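Local structure of oxysterol-binding protein homolog 3 (Saccharomyces cerevisiae, 4IC4) at residues V28-D33 with E307-E312; P42-F47 with K206-G211; S70-I75 with F120-A125; T192-E197 with S225-K230; Y214-N219 with S242-G247. The protein transfers lipids between membranes without vesicles, carrying them in a hydrophobic pocket in phosphoinositide-coupled transport; this OSBP-related domain binds sterols and phospholipids. One frame throughout, in Å; residues are numbered along the deposited sequence.

Interaction 1 (V28-D33 with E307-E312); sequences VTRRND and EITEIE
Glu307 and Arg31 are brought together by their torsions: Glu307, with CG anti to its backbone N (chi1 177°), extends to a carboxylate that reaches the Arg31 backbone, while Arg31, with CG between N and carbonyl carbon (chi1 58°), sends its extended chain back past the glutamate. Here the N-terminal loop of this chain, an OSBP-related domain construct, is pinned against a loop that holds an ST turn, in which Thr309 OG1 accepts from Ile311 N. Glu307 OE1 takes the backbone N-H of Arg31 at 2.9 Å, on the syn side but somewhat out of the carboxylate plane. The Arg31 guanidinium puts one face over Glu307 CB, 3.6 Å from the CB to NE, while its N-H groups go to Ala303 O and Glu331. Glutamate suits the place: its carboxylate can meet both a backbone amide and water, and its apolar stem can lie under a guanidinium. The other end is more apolar: Val28 CG1 meets Ile311 CG1 at 3.6 Å, beside the Glu310 chain, and Ile311 CD1 crosses to Arg30 NH2. Three waters lie at the Arg30 guanidinium edge. One accepts from Arg30 NH2 at 2.9 Å and lies 2.7 Å from Glu312 OE2, to which it can donate.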
# COMPACT_ATOMS: atom_id res chain seq x y z
N VAL A 28 -18.23 12.44 -4.68
CA VAL A 28 -19.02 11.22 -4.61
C VAL A 28 -19.19 10.75 -3.17
O VAL A 28 -18.30 10.93 -2.33
CB VAL A 28 -18.38 10.07 -5.42
CG1 VAL A 28 -18.26 10.48 -6.88
CG2 VAL A 28 -17.03 9.71 -4.84
N THR A 29 -20.33 10.14 -2.90
CA THR A 29 -20.63 9.61 -1.58
C THR A 29 -19.96 8.24 -1.49
O THR A 29 -20.17 7.40 -2.36
CB THR A 29 -22.15 9.43 -1.37
OG1 THR A 29 -22.81 10.69 -1.55
CG2 THR A 29 -22.44 8.90 0.02
N ARG A 30 -19.16 8.03 -0.46
CA ARG A 30 -18.48 6.75 -0.29
C ARG A 30 -19.06 6.01 0.91
O ARG A 30 -19.61 6.63 1.83
CB ARG A 30 -16.97 6.97 -0.14
CG ARG A 30 -16.35 7.60 -1.38
CD ARG A 30 -14.85 7.85 -1.23
NE ARG A 30 -14.33 8.57 -2.39
CZ ARG A 30 -14.12 8.03 -3.58
NH1 ARG A 30 -14.38 6.74 -3.79
NH2 ARG A 30 -13.67 8.79 -4.57
N ARG A 31 -18.95 4.69 0.89
CA ARG A 31 -19.52 3.88 1.97
C ARG A 31 -18.87 4.09 3.34
O ARG A 31 -19.57 4.04 4.35
CB ARG A 31 -19.51 2.39 1.59
CG ARG A 31 -18.14 1.80 1.26
CD ARG A 31 -18.30 0.41 0.66
NE ARG A 31 -17.01 -0.26 0.52
CZ ARG A 31 -16.85 -1.49 0.05
NH1 ARG A 31 -17.91 -2.20 -0.34
NH2 ARG A 31 -15.64 -2.03 0.01
N ASN A 32 -17.57 4.33 3.36
CA ASN A 32 -16.85 4.56 4.62
C ASN A 32 -17.11 3.45 5.63
O ASN A 32 -17.07 3.68 6.84
CB ASN A 32 -17.27 5.90 5.23
CG ASN A 32 -16.96 7.08 4.32
OD1 ASN A 32 -15.83 7.24 3.87
ND2 ASN A 32 -17.97 7.90 4.05
N ASP A 33 -17.36 2.25 5.13
CA ASP A 33 -17.66 1.12 6.00
C ASP A 33 -17.69 -0.16 5.18
O ASP A 33 -17.77 -0.11 3.95
CB ASP A 33 -19.02 1.37 6.67
CG ASP A 33 -19.36 0.34 7.73
OD1 ASP A 33 -18.47 -0.05 8.51
OD2 ASP A 33 -20.54 -0.07 7.80
N GLU A 307 -14.84 -0.23 -3.27
CA GLU A 307 -16.19 0.20 -3.64
C GLU A 307 -16.25 0.71 -5.07
O GLU A 307 -15.34 1.39 -5.55
CB GLU A 307 -16.69 1.31 -2.70
CG GLU A 307 -18.07 1.84 -3.10
CD GLU A 307 -18.61 2.92 -2.18
OE1 GLU A 307 -17.81 3.71 -1.64
OE2 GLU A 307 -19.84 2.99 -2.02
N ILE A 308 -17.34 0.36 -5.75
CA ILE A 308 -17.57 0.83 -7.11
C ILE A 308 -18.58 1.97 -6.98
O ILE A 308 -19.71 1.76 -6.55
CB ILE A 308 -18.18 -0.29 -8.00
CG1 ILE A 308 -17.16 -1.41 -8.19
CG2 ILE A 308 -18.59 0.29 -9.35
CD1 ILE A 308 -17.70 -2.60 -8.97
N THR A 309 -18.15 3.18 -7.32
CA THR A 309 -19.02 4.34 -7.26
C THR A 309 -19.28 4.82 -8.68
O THR A 309 -18.86 4.18 -9.64
CB THR A 309 -18.37 5.51 -6.48
OG1 THR A 309 -17.26 6.01 -7.23
CG2 THR A 309 -17.90 5.05 -5.10
N GLU A 310 -19.96 5.96 -8.81
CA GLU A 310 -20.25 6.52 -10.13
C GLU A 310 -18.95 6.85 -10.87
O GLU A 310 -18.95 7.02 -12.09
CB GLU A 310 -21.10 7.78 -9.98
CG GLU A 310 -20.43 8.86 -9.15
CD GLU A 310 -21.37 9.99 -8.78
OE1 GLU A 310 -21.81 10.72 -9.70
OE2 GLU A 310 -21.66 10.14 -7.58
N ILE A 311 -17.85 6.95 -10.14
CA ILE A 311 -16.58 7.26 -10.77
C ILE A 311 -16.10 6.07 -11.59
O ILE A 311 -15.63 6.23 -12.72
CB ILE A 311 -15.49 7.58 -9.71
CG1 ILE A 311 -15.84 8.89 -9.00
CG2 ILE A 311 -14.12 7.68 -10.39
CD1 ILE A 311 -14.87 9.25 -7.90
N GLU A 312 -16.25 4.88 -11.03
CA GLU A 312 -15.81 3.65 -11.69
C GLU A 312 -16.84 2.93 -12.54
O GLU A 312 -16.47 2.23 -13.49
CB GLU A 312 -15.28 2.66 -10.64
CG GLU A 312 -14.08 3.12 -9.82
CD GLU A 312 -14.45 4.02 -8.66
OE1 GLU A 312 -15.64 4.05 -8.27
OE2 GLU A 312 -13.55 4.69 -8.12
O HOH W 1 -21.44 5.02 -1.28
O HOH W 2 -22.23 10.17 -4.85
O HOH W 3 -15.25 4.52 -2.18
O HOH W 4 -14.49 4.05 -5.50
O HOH W 5 -13.14 6.96 -6.69

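Interaction 2 (P42-F47 with K206-G211); sequences PSLLSF and KNLIAG
Ser43 faces Leu208 across a single water molecule. Its OG is hydrogen-bonded to that water at 2.9 Å, and the water in turn donates to the carbonyl oxygen, Leu208 O, at 2.8 Å. A small hydroxyl suits this position, because Ser43 OG is itself 4.4 Å from Leu208 O and the water fills in between them. Leu44, next along, points its side chain toward the other segment and meets it through methyl groups, with Leu44 CD2 4.3 Å from Leu208 CD2. Both leucines also rest on Ile177 of strand 177-189, and Leu44 touches Met61, one of the residues that bind phosphatidylinositol 4-phosphate. The short helix 44-50 lies at the surface of the OSBP-related domain, and it packs against the loop between strands 203-206 and 214-225, two of the antiparallel strands of the beta barrel. Leu45 gives its backbone N to the same water at 3.1 Å, so this amide of the first helical turn reaches the Leu208 carbonyl indirectly. The Leu45 side chain leans on the loop itself. With CG anti to the backbone N (chi1 -175°), its CD2 branch is carried over the backbone of the loop, 3.7 Å from Ile209 CA, and CB lies 3.6 Å from Leu208 O. A branched apolar chain fits such a place, since it can lie against the main chain at Leu208 and Ile209 and still reach Ile209 CG1, 4.1 Å from its CD2.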
# COMPACT_ATOMS: atom_id res chain seq x y z
N PRO A 42 -7.52 -17.28 10.93
CA PRO A 42 -6.68 -18.46 11.16
C PRO A 42 -5.30 -18.01 11.65
O PRO A 42 -4.98 -16.82 11.61
CB PRO A 42 -6.64 -19.13 9.79
CG PRO A 42 -6.77 -17.98 8.85
CD PRO A 42 -7.83 -17.12 9.50
N SER A 43 -4.50 -18.96 12.11
CA SER A 43 -3.16 -18.66 12.61
C SER A 43 -2.10 -18.79 11.52
O SER A 43 -1.97 -19.84 10.88
CB SER A 43 -2.80 -19.61 13.76
OG SER A 43 -1.43 -19.51 14.09
N LEU A 44 -1.34 -17.72 11.31
CA LEU A 44 -0.29 -17.72 10.30
C LEU A 44 0.77 -18.77 10.61
O LEU A 44 1.19 -19.53 9.73
CB LEU A 44 0.36 -16.34 10.21
CG LEU A 44 1.54 -16.20 9.24
CD1 LEU A 44 1.10 -16.61 7.84
CD2 LEU A 44 2.04 -14.76 9.24
N LEU A 45 1.21 -18.81 11.87
CA LEU A 45 2.23 -19.77 12.30
C LEU A 45 1.87 -21.20 11.93
O LEU A 45 2.74 -22.01 11.62
CB LEU A 45 2.44 -19.66 13.81
CG LEU A 45 3.56 -20.52 14.40
CD1 LEU A 45 4.89 -20.12 13.77
CD2 LEU A 45 3.61 -20.33 15.90
N SER A 46 0.58 -21.53 11.98
CA SER A 46 0.12 -22.87 11.65
C SER A 46 0.56 -23.25 10.24
O SER A 46 0.94 -24.39 9.98
CB SER A 46 -1.40 -22.95 11.76
OG SER A 46 -1.87 -24.24 11.40
N PHE A 47 0.51 -22.28 9.33
CA PHE A 47 0.89 -22.52 7.94
C PHE A 47 2.40 -22.45 7.71
O PHE A 47 2.92 -23.05 6.78
CB PHE A 47 0.17 -21.54 7.02
CG PHE A 47 -1.26 -21.90 6.76
CD1 PHE A 47 -1.57 -22.99 5.94
CD2 PHE A 47 -2.29 -21.19 7.35
CE1 PHE A 47 -2.89 -23.37 5.73
CE2 PHE A 47 -3.62 -21.57 7.15
CZ PHE A 47 -3.92 -22.66 6.33
N LYS A 206 4.82 -9.43 15.25
CA LYS A 206 5.10 -10.15 16.50
C LYS A 206 3.92 -10.93 17.08
O LYS A 206 2.78 -10.79 16.64
CB LYS A 206 5.62 -9.18 17.55
CG LYS A 206 6.98 -8.57 17.23
CD LYS A 206 7.45 -7.68 18.37
CE LYS A 206 8.86 -7.18 18.12
NZ LYS A 206 9.35 -6.36 19.27
N ASN A 207 4.23 -11.75 18.09
CA ASN A 207 3.24 -12.58 18.77
C ASN A 207 2.57 -13.58 17.84
O ASN A 207 1.34 -13.72 17.83
CB ASN A 207 2.17 -11.72 19.45
CG ASN A 207 2.68 -11.03 20.71
OD1 ASN A 207 1.91 -10.40 21.44
ND2 ASN A 207 3.97 -11.16 20.97
N LEU A 208 3.37 -14.29 17.05
CA LEU A 208 2.85 -15.28 16.12
C LEU A 208 2.50 -16.57 16.86
O LEU A 208 1.60 -17.30 16.46
CB LEU A 208 3.89 -15.58 15.04
CG LEU A 208 4.30 -14.42 14.13
CD1 LEU A 208 5.39 -14.89 13.18
CD2 LEU A 208 3.09 -13.92 13.35
N ILE A 209 3.21 -16.83 17.95
CA ILE A 209 3.00 -18.02 18.76
C ILE A 209 1.73 -17.94 19.59
O ILE A 209 0.82 -18.76 19.45
CB ILE A 209 4.19 -18.27 19.71
CG1 ILE A 209 5.49 -18.35 18.91
CG2 ILE A 209 3.96 -19.55 20.51
CD1 ILE A 209 6.73 -18.50 19.76
N ALA A 210 1.67 -16.94 20.47
CA ALA A 210 0.51 -16.75 21.34
C ALA A 210 0.29 -15.27 21.61
O ALA A 210 1.17 -14.45 21.38
CB ALA A 210 0.71 -17.50 22.65
N GLY A 211 -0.90 -14.95 22.12
CA GLY A 211 -1.22 -13.57 22.42
C GLY A 211 -1.80 -12.86 21.22
O GLY A 211 -2.12 -13.49 20.21
O HOH W 6 0.07 -16.98 14.12

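Interaction 3 (S70-I75 with F120-A125); sequences SILQLI and FNPLLA
Ile71 crosses Pro122 at about a right angle, with its CB and CG1 against Pro122 CD, the CB at 3.6 Å. This is a helix N-terminus set against a strand end: Ser70 is the N-cap of helix 71-76 and forms a capping box with Gln73, while also pairing in parallel with Phe120 at the end of strand 118-120. A weak hydrogen bond, Ile71 N to Phe120 O at 3.0 Å, joins the two. Leu72 crosses the same proline more obliquely, its CG 3.9 Å from Pro122 CG. Proline suits the spot, offering a compact apolar ring with no backbone N-H to satisfy. Asn121, near Lys118 and Glu346 of the phosphoinositide site, lies alongside Ile71 and points the same way, its OD1 3.5 Å from Ile71 CD1. With an alanine at Ile71, the contacts of CG1 and CD1 with Pro122 CD and of CD1 with Asn121 OD1 go, and a gap would probably open there. Phe151 of strand 150-157 touches Ile71, Leu72 and Pro122 alike. Ser70 OG, also bonded to Ser321, stands between backbone N and carbonyl carbon (chi1 73°), which sets it to accept weakly from Gln73 N at 3.4 Å, whereas Ser70 N-H meets a lone pair of Gln73 OE1 at 2.8 Å.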
# COMPACT_ATOMS: atom_id res chain seq x y z
N SER A 70 -6.98 -6.42 -2.36
CA SER A 70 -5.82 -7.03 -3.00
C SER A 70 -4.57 -6.27 -2.57
O SER A 70 -4.66 -5.20 -1.97
CB SER A 70 -5.94 -6.96 -4.52
OG SER A 70 -5.73 -5.63 -4.99
N ILE A 71 -3.39 -6.81 -2.87
CA ILE A 71 -2.16 -6.13 -2.49
C ILE A 71 -2.05 -4.78 -3.19
O ILE A 71 -1.49 -3.83 -2.64
CB ILE A 71 -0.91 -6.98 -2.81
CG1 ILE A 71 -0.95 -8.27 -1.99
CG2 ILE A 71 0.36 -6.19 -2.48
CD1 ILE A 71 0.23 -9.19 -2.24
N LEU A 72 -2.58 -4.68 -4.41
CA LEU A 72 -2.54 -3.41 -5.12
C LEU A 72 -3.31 -2.37 -4.32
O LEU A 72 -2.90 -1.21 -4.22
CB LEU A 72 -3.16 -3.54 -6.51
CG LEU A 72 -2.43 -4.46 -7.50
CD1 LEU A 72 -3.26 -4.59 -8.78
CD2 LEU A 72 -1.06 -3.89 -7.82
N GLN A 73 -4.44 -2.78 -3.74
CA GLN A 73 -5.25 -1.88 -2.94
C GLN A 73 -4.52 -1.53 -1.63
O GLN A 73 -4.54 -0.37 -1.20
CB GLN A 73 -6.63 -2.51 -2.68
CG GLN A 73 -7.45 -2.60 -3.97
CD GLN A 73 -8.73 -3.40 -3.84
OE1 GLN A 73 -8.73 -4.54 -3.37
NE2 GLN A 73 -9.84 -2.80 -4.27
N LEU A 74 -3.87 -2.51 -1.02
CA LEU A 74 -3.13 -2.27 0.22
C LEU A 74 -2.04 -1.21 0.01
O LEU A 74 -1.94 -0.26 0.77
CB LEU A 74 -2.46 -3.55 0.72
CG LEU A 74 -1.44 -3.31 1.84
CD1 LEU A 74 -2.16 -2.86 3.09
CD2 LEU A 74 -0.65 -4.58 2.11
N ILE A 75 -1.23 -1.39 -1.03
CA ILE A 75 -0.16 -0.44 -1.28
C ILE A 75 -0.71 0.95 -1.63
O ILE A 75 -0.05 1.97 -1.38
CB ILE A 75 0.79 -0.97 -2.35
CG1 ILE A 75 1.44 -2.26 -1.84
CG2 ILE A 75 1.86 0.08 -2.68
CD1 ILE A 75 2.36 -2.94 -2.83
N PHE A 120 -5.40 -10.19 -0.61
CA PHE A 120 -5.37 -11.22 -1.64
C PHE A 120 -4.19 -10.94 -2.56
O PHE A 120 -3.89 -9.78 -2.85
CB PHE A 120 -6.63 -11.16 -2.50
CG PHE A 120 -7.85 -11.78 -1.88
CD1 PHE A 120 -8.39 -12.95 -2.41
CD2 PHE A 120 -8.49 -11.16 -0.82
CE1 PHE A 120 -9.55 -13.50 -1.89
CE2 PHE A 120 -9.66 -11.70 -0.29
CZ PHE A 120 -10.20 -12.87 -0.83
N ASN A 121 -3.54 -11.99 -3.03
CA ASN A 121 -2.43 -11.82 -3.97
C ASN A 121 -3.06 -11.47 -5.32
O ASN A 121 -3.91 -12.20 -5.83
CB ASN A 121 -1.64 -13.12 -4.12
CG ASN A 121 -0.90 -13.50 -2.86
OD1 ASN A 121 -0.12 -12.72 -2.33
ND2 ASN A 121 -1.14 -14.72 -2.38
N PRO A 122 -2.65 -10.35 -5.92
CA PRO A 122 -3.24 -10.00 -7.21
C PRO A 122 -2.80 -11.00 -8.28
O PRO A 122 -1.80 -11.71 -8.11
CB PRO A 122 -2.67 -8.61 -7.49
CG PRO A 122 -2.35 -8.07 -6.13
CD PRO A 122 -1.77 -9.27 -5.43
N LEU A 123 -3.55 -11.06 -9.37
CA LEU A 123 -3.19 -11.93 -10.47
C LEU A 123 -2.25 -11.13 -11.37
O LEU A 123 -2.27 -9.91 -11.35
CB LEU A 123 -4.44 -12.31 -11.27
CG LEU A 123 -5.54 -13.02 -10.48
CD1 LEU A 123 -6.77 -13.18 -11.36
CD2 LEU A 123 -5.03 -14.37 -10.00
N LEU A 124 -1.41 -11.82 -12.13
CA LEU A 124 -0.55 -11.11 -13.05
C LEU A 124 -1.48 -10.34 -14.00
O LEU A 124 -2.46 -10.89 -14.49
CB LEU A 124 0.31 -12.10 -13.84
CG LEU A 124 1.20 -11.51 -14.94
CD1 LEU A 124 2.21 -10.54 -14.35
CD2 LEU A 124 1.91 -12.65 -15.64
N ALA A 125 -1.17 -9.07 -14.22
CA ALA A 125 -1.95 -8.20 -15.10
C ALA A 125 -3.20 -7.62 -14.44
O ALA A 125 -3.96 -6.89 -15.07
CB ALA A 125 -2.31 -8.92 -16.40

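Interaction 4 (T192-E197 with S225-K230); sequences TGELFE and SSKGDK
Glu194 OE1 is gripped by Ser225 OG, which donates to it across a very short 2.5 Å and uses the anti lone pair of the oxygen, the one turned away from OE2. A water adds a second bond to OE1 and also donates to Asp229 OD2; it bridges two carboxylates, probably easing the repulsion between their charges, and Asp229 is paired besides with Arg260. Glu194 reaches this far because its chain is fully extended, with CG anti to the backbone N (chi1 -178°). Ser225 OG is doubly used, since it also accepts from Lys227 N in an ST turn at the start of the type I turn 225-228. Lys227 crosses the glutamate at about a right angle and lays its CG 3.7 Å from Glu194 OE1. Were Glu194 replaced by alanine, the Ser225 hydroxyl is likely to be left without this acceptor and the aliphatic part of Lys227 without support. Serine serves again next door: Ser226 OG accepts the Leu195 N-H at 2.9 Å, almost straight at 176°, while Ser226 N returns a bond of 2.8 Å to Leu195 O. Phe196 and Ser225 form a non-hydrogen-bonded antiparallel pair, with Phe196 CE1 3.7 Å from Ser225 CB. The contact thus joins the start of strand 195-199 to the turn linking strands 214-225 and 230-235, with Pro94 and Val98 of helix 94-104 against Phe196.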
# COMPACT_ATOMS: atom_id res chain seq x y z
N THR A 192 8.28 22.47 -9.10
CA THR A 192 9.69 22.84 -9.19
C THR A 192 10.60 21.76 -9.77
O THR A 192 11.75 22.03 -10.12
CB THR A 192 10.24 23.17 -7.81
OG1 THR A 192 10.17 21.99 -7.00
CG2 THR A 192 9.42 24.28 -7.16
N GLY A 193 10.10 20.54 -9.83
CA GLY A 193 10.91 19.45 -10.34
C GLY A 193 11.74 18.80 -9.25
O GLY A 193 12.46 17.84 -9.51
N GLU A 194 11.65 19.31 -8.02
CA GLU A 194 12.42 18.72 -6.92
C GLU A 194 11.99 17.27 -6.74
O GLU A 194 10.80 16.96 -6.77
CB GLU A 194 12.20 19.50 -5.61
CG GLU A 194 13.04 18.95 -4.45
CD GLU A 194 12.96 19.80 -3.18
OE1 GLU A 194 13.62 19.43 -2.19
OE2 GLU A 194 12.25 20.83 -3.17
N LEU A 195 12.97 16.39 -6.55
CA LEU A 195 12.69 14.97 -6.38
C LEU A 195 12.97 14.50 -4.97
O LEU A 195 13.87 15.00 -4.30
CB LEU A 195 13.55 14.14 -7.35
CG LEU A 195 13.54 14.53 -8.83
CD1 LEU A 195 14.48 13.60 -9.59
CD2 LEU A 195 12.12 14.44 -9.38
N PHE A 196 12.19 13.53 -4.51
CA PHE A 196 12.36 12.94 -3.19
C PHE A 196 12.33 11.44 -3.38
O PHE A 196 11.54 10.93 -4.18
CB PHE A 196 11.24 13.37 -2.25
CG PHE A 196 11.19 14.84 -1.98
CD1 PHE A 196 11.87 15.39 -0.90
CD2 PHE A 196 10.48 15.68 -2.83
CE1 PHE A 196 11.84 16.77 -0.66
CE2 PHE A 196 10.45 17.06 -2.60
CZ PHE A 196 11.13 17.60 -1.52
N GLU A 197 13.18 10.72 -2.66
CA GLU A 197 13.22 9.27 -2.76
C GLU A 197 13.39 8.63 -1.40
O GLU A 197 14.00 9.20 -0.49
CB GLU A 197 14.39 8.84 -3.66
CG GLU A 197 14.26 9.26 -5.12
CD GLU A 197 15.52 8.97 -5.91
OE1 GLU A 197 15.99 7.81 -5.89
OE2 GLU A 197 16.05 9.90 -6.56
N SER A 225 16.32 14.37 -0.81
CA SER A 225 15.87 15.34 -1.80
C SER A 225 16.96 15.59 -2.83
O SER A 225 18.15 15.54 -2.51
CB SER A 225 15.53 16.67 -1.12
OG SER A 225 15.45 17.70 -2.08
N SER A 226 16.55 15.85 -4.06
CA SER A 226 17.51 16.12 -5.12
C SER A 226 18.27 17.42 -4.84
O SER A 226 19.28 17.71 -5.49
CB SER A 226 16.79 16.23 -6.47
OG SER A 226 15.77 17.22 -6.44
N LYS A 227 17.80 18.19 -3.86
CA LYS A 227 18.47 19.44 -3.51
C LYS A 227 19.48 19.27 -2.38
O LYS A 227 20.07 20.25 -1.92
CB LYS A 227 17.43 20.51 -3.14
CG LYS A 227 16.39 20.74 -4.24
CD LYS A 227 15.99 22.20 -4.38
CE LYS A 227 15.39 22.75 -3.10
NZ LYS A 227 14.97 24.17 -3.26
N GLY A 228 19.68 18.03 -1.94
CA GLY A 228 20.65 17.77 -0.89
C GLY A 228 20.11 17.49 0.50
O GLY A 228 20.77 16.84 1.30
N ASP A 229 18.90 17.97 0.79
CA ASP A 229 18.30 17.76 2.09
C ASP A 229 18.13 16.28 2.39
O ASP A 229 17.92 15.47 1.49
CB ASP A 229 16.92 18.44 2.15
CG ASP A 229 17.00 19.93 1.92
OD1 ASP A 229 17.18 20.68 2.91
OD2 ASP A 229 16.88 20.35 0.76
N LYS A 230 18.22 15.92 3.66
CA LYS A 230 18.05 14.54 4.07
C LYS A 230 17.26 14.49 5.37
O LYS A 230 17.41 15.36 6.23
CB LYS A 230 19.40 13.85 4.27
CG LYS A 230 20.27 14.47 5.35
CD LYS A 230 21.48 13.61 5.66
CE LYS A 230 21.08 12.28 6.28
NZ LYS A 230 20.31 12.48 7.54
O HOH W 7 14.39 20.62 0.08

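Interaction 5 (Y214-N219 with S242-G247); sequences YMEPVN and SGRSEG
Glu216 and Ser245 make the close part of this contact. The backbone N-H of Ser245 points almost straight (176°) at Glu216 OE2, 2.8 Å away, and comes from above the carboxylate plane. Ser245 CB follows at 3.5 Å from the same OE2. A glutamate is apt here because its two oxygens serve different neighbours: OE2 holds the loop, and OE1 makes a salt bridge with Lys206. The small Ser245 lets the loop come close to the strand, and its hydroxyl turns to Asp236 O. The Arg244 stem is snug as well. It slides past Tyr214 in the opposite direction, with Arg244 CG 3.9 Å from Tyr214 CD1, and its CD comes to 3.5 Å from Met215 O. In the fold, this is strand 214-225, one of the antiparallel strands of the beta barrel, receiving the loop that leads into strand 247-253. The side at Tyr214 and Gly243 is looser and runs through water. At the edge of the Tyr214 ring a water is bonded to the phenol OH at 2.6 Å and lies within reach of Glu216 OE2 and Gly243 O, so Gly243 is linked to Tyr214 and Glu216 through this water. Separately, a second water accepts from Met215 N and from Arg244 NH1. The Arg244 chain bends at chi3 (67°), so the guanidinium, its plane 86° from that of the tyrosine ring, makes a side-on salt bridge with Glu246 OE2 through NE and NH2, while NH1 bonds to Arg110 O.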
# COMPACT_ATOMS: atom_id res chain seq x y z
N TYR A 214 0.66 -8.34 16.41
CA TYR A 214 0.75 -6.92 16.10
C TYR A 214 2.00 -6.62 15.28
O TYR A 214 2.90 -7.44 15.17
CB TYR A 214 0.75 -6.08 17.39
CG TYR A 214 1.99 -6.21 18.25
CD1 TYR A 214 3.13 -5.44 17.98
CD2 TYR A 214 2.03 -7.09 19.33
CE1 TYR A 214 4.27 -5.55 18.77
CE2 TYR A 214 3.17 -7.20 20.12
CZ TYR A 214 4.28 -6.43 19.84
OH TYR A 214 5.40 -6.55 20.63
N MET A 215 2.03 -5.43 14.69
CA MET A 215 3.16 -5.01 13.88
C MET A 215 3.75 -3.71 14.38
O MET A 215 3.05 -2.88 14.97
CB MET A 215 2.73 -4.83 12.42
CG MET A 215 2.51 -6.13 11.68
SD MET A 215 1.83 -5.85 10.04
CE MET A 215 3.16 -4.93 9.26
N GLU A 216 5.04 -3.53 14.15
CA GLU A 216 5.72 -2.30 14.56
C GLU A 216 6.92 -2.07 13.65
O GLU A 216 7.56 -3.02 13.19
CB GLU A 216 6.17 -2.40 16.02
CG GLU A 216 7.35 -3.33 16.26
CD GLU A 216 7.73 -3.45 17.73
OE1 GLU A 216 8.85 -3.91 18.01
OE2 GLU A 216 6.91 -3.08 18.59
N PRO A 217 7.22 -0.80 13.35
CA PRO A 217 8.37 -0.49 12.50
C PRO A 217 9.64 -0.65 13.32
O PRO A 217 9.61 -0.56 14.55
CB PRO A 217 8.12 0.97 12.11
CG PRO A 217 7.46 1.52 13.33
CD PRO A 217 6.48 0.42 13.71
N VAL A 218 10.75 -0.91 12.64
CA VAL A 218 12.03 -1.09 13.33
C VAL A 218 13.15 -0.37 12.60
O VAL A 218 13.00 0.05 11.45
CB VAL A 218 12.41 -2.58 13.46
CG1 VAL A 218 11.39 -3.30 14.33
CG2 VAL A 218 12.47 -3.23 12.08
N ASN A 219 14.29 -0.24 13.28
CA ASN A 219 15.46 0.40 12.71
C ASN A 219 15.19 1.84 12.29
O ASN A 219 14.56 2.60 13.02
CB ASN A 219 15.97 -0.42 11.52
CG ASN A 219 16.50 -1.78 11.93
OD1 ASN A 219 16.71 -2.66 11.10
ND2 ASN A 219 16.72 -1.95 13.23
N SER A 242 8.34 -2.70 26.96
CA SER A 242 7.66 -1.46 26.58
C SER A 242 6.48 -1.66 25.64
O SER A 242 5.92 -0.68 25.13
CB SER A 242 8.66 -0.49 25.96
OG SER A 242 9.31 -1.06 24.84
N GLY A 243 6.09 -2.91 25.41
CA GLY A 243 4.97 -3.18 24.52
C GLY A 243 5.28 -2.81 23.08
O GLY A 243 6.45 -2.78 22.69
N ARG A 244 4.24 -2.52 22.30
CA ARG A 244 4.43 -2.15 20.90
C ARG A 244 5.14 -0.80 20.77
O ARG A 244 4.80 0.16 21.45
CB ARG A 244 3.08 -2.07 20.18
CG ARG A 244 3.18 -1.66 18.71
CD ARG A 244 1.83 -1.70 18.00
NE ARG A 244 0.89 -0.70 18.50
CZ ARG A 244 -0.36 -0.56 18.06
NH1 ARG A 244 -0.83 -1.37 17.11
NH2 ARG A 244 -1.14 0.37 18.58
N SER A 245 6.14 -0.76 19.89
CA SER A 245 6.88 0.48 19.64
C SER A 245 6.02 1.39 18.77
O SER A 245 5.68 1.02 17.64
CB SER A 245 8.19 0.19 18.93
OG SER A 245 8.80 1.39 18.51
N GLU A 246 5.68 2.56 19.29
CA GLU A 246 4.85 3.50 18.54
C GLU A 246 5.48 4.86 18.29
O GLU A 246 5.07 5.58 17.38
CB GLU A 246 3.51 3.68 19.27
CG GLU A 246 2.67 2.41 19.28
CD GLU A 246 1.39 2.56 20.06
OE1 GLU A 246 0.85 3.68 20.13
OE2 GLU A 246 0.91 1.54 20.60
N GLY A 247 6.50 5.20 19.07
CA GLY A 247 7.15 6.49 18.90
C GLY A 247 8.31 6.51 17.92
O GLY A 247 8.88 5.47 17.58
O HOH W 8 7.33 -4.81 20.70
O HOH W 9 0.32 -3.05 15.04

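In the fold
From the N terminus, residues 28-33 meet 307-312 in interaction 1, closing a loop that encloses the other four and tying the N-terminal loop to the region between helices 300-305 and 325-331. Interaction 2 joins helix 44-50 to the loop after strand 203-206, and within its span interaction 3 links helix 71-76 to the segment after strand 118-120. Interaction 4 begins inside the span of interaction 2 and ends beyond it, so the two cross; interactions 4 and 5 cross as well, on neighbouring strands 195-199 and 214-225. Interaction 5 follows interaction 2 in series and touches it, Lys206 pairing with both Tyr214 and Glu216.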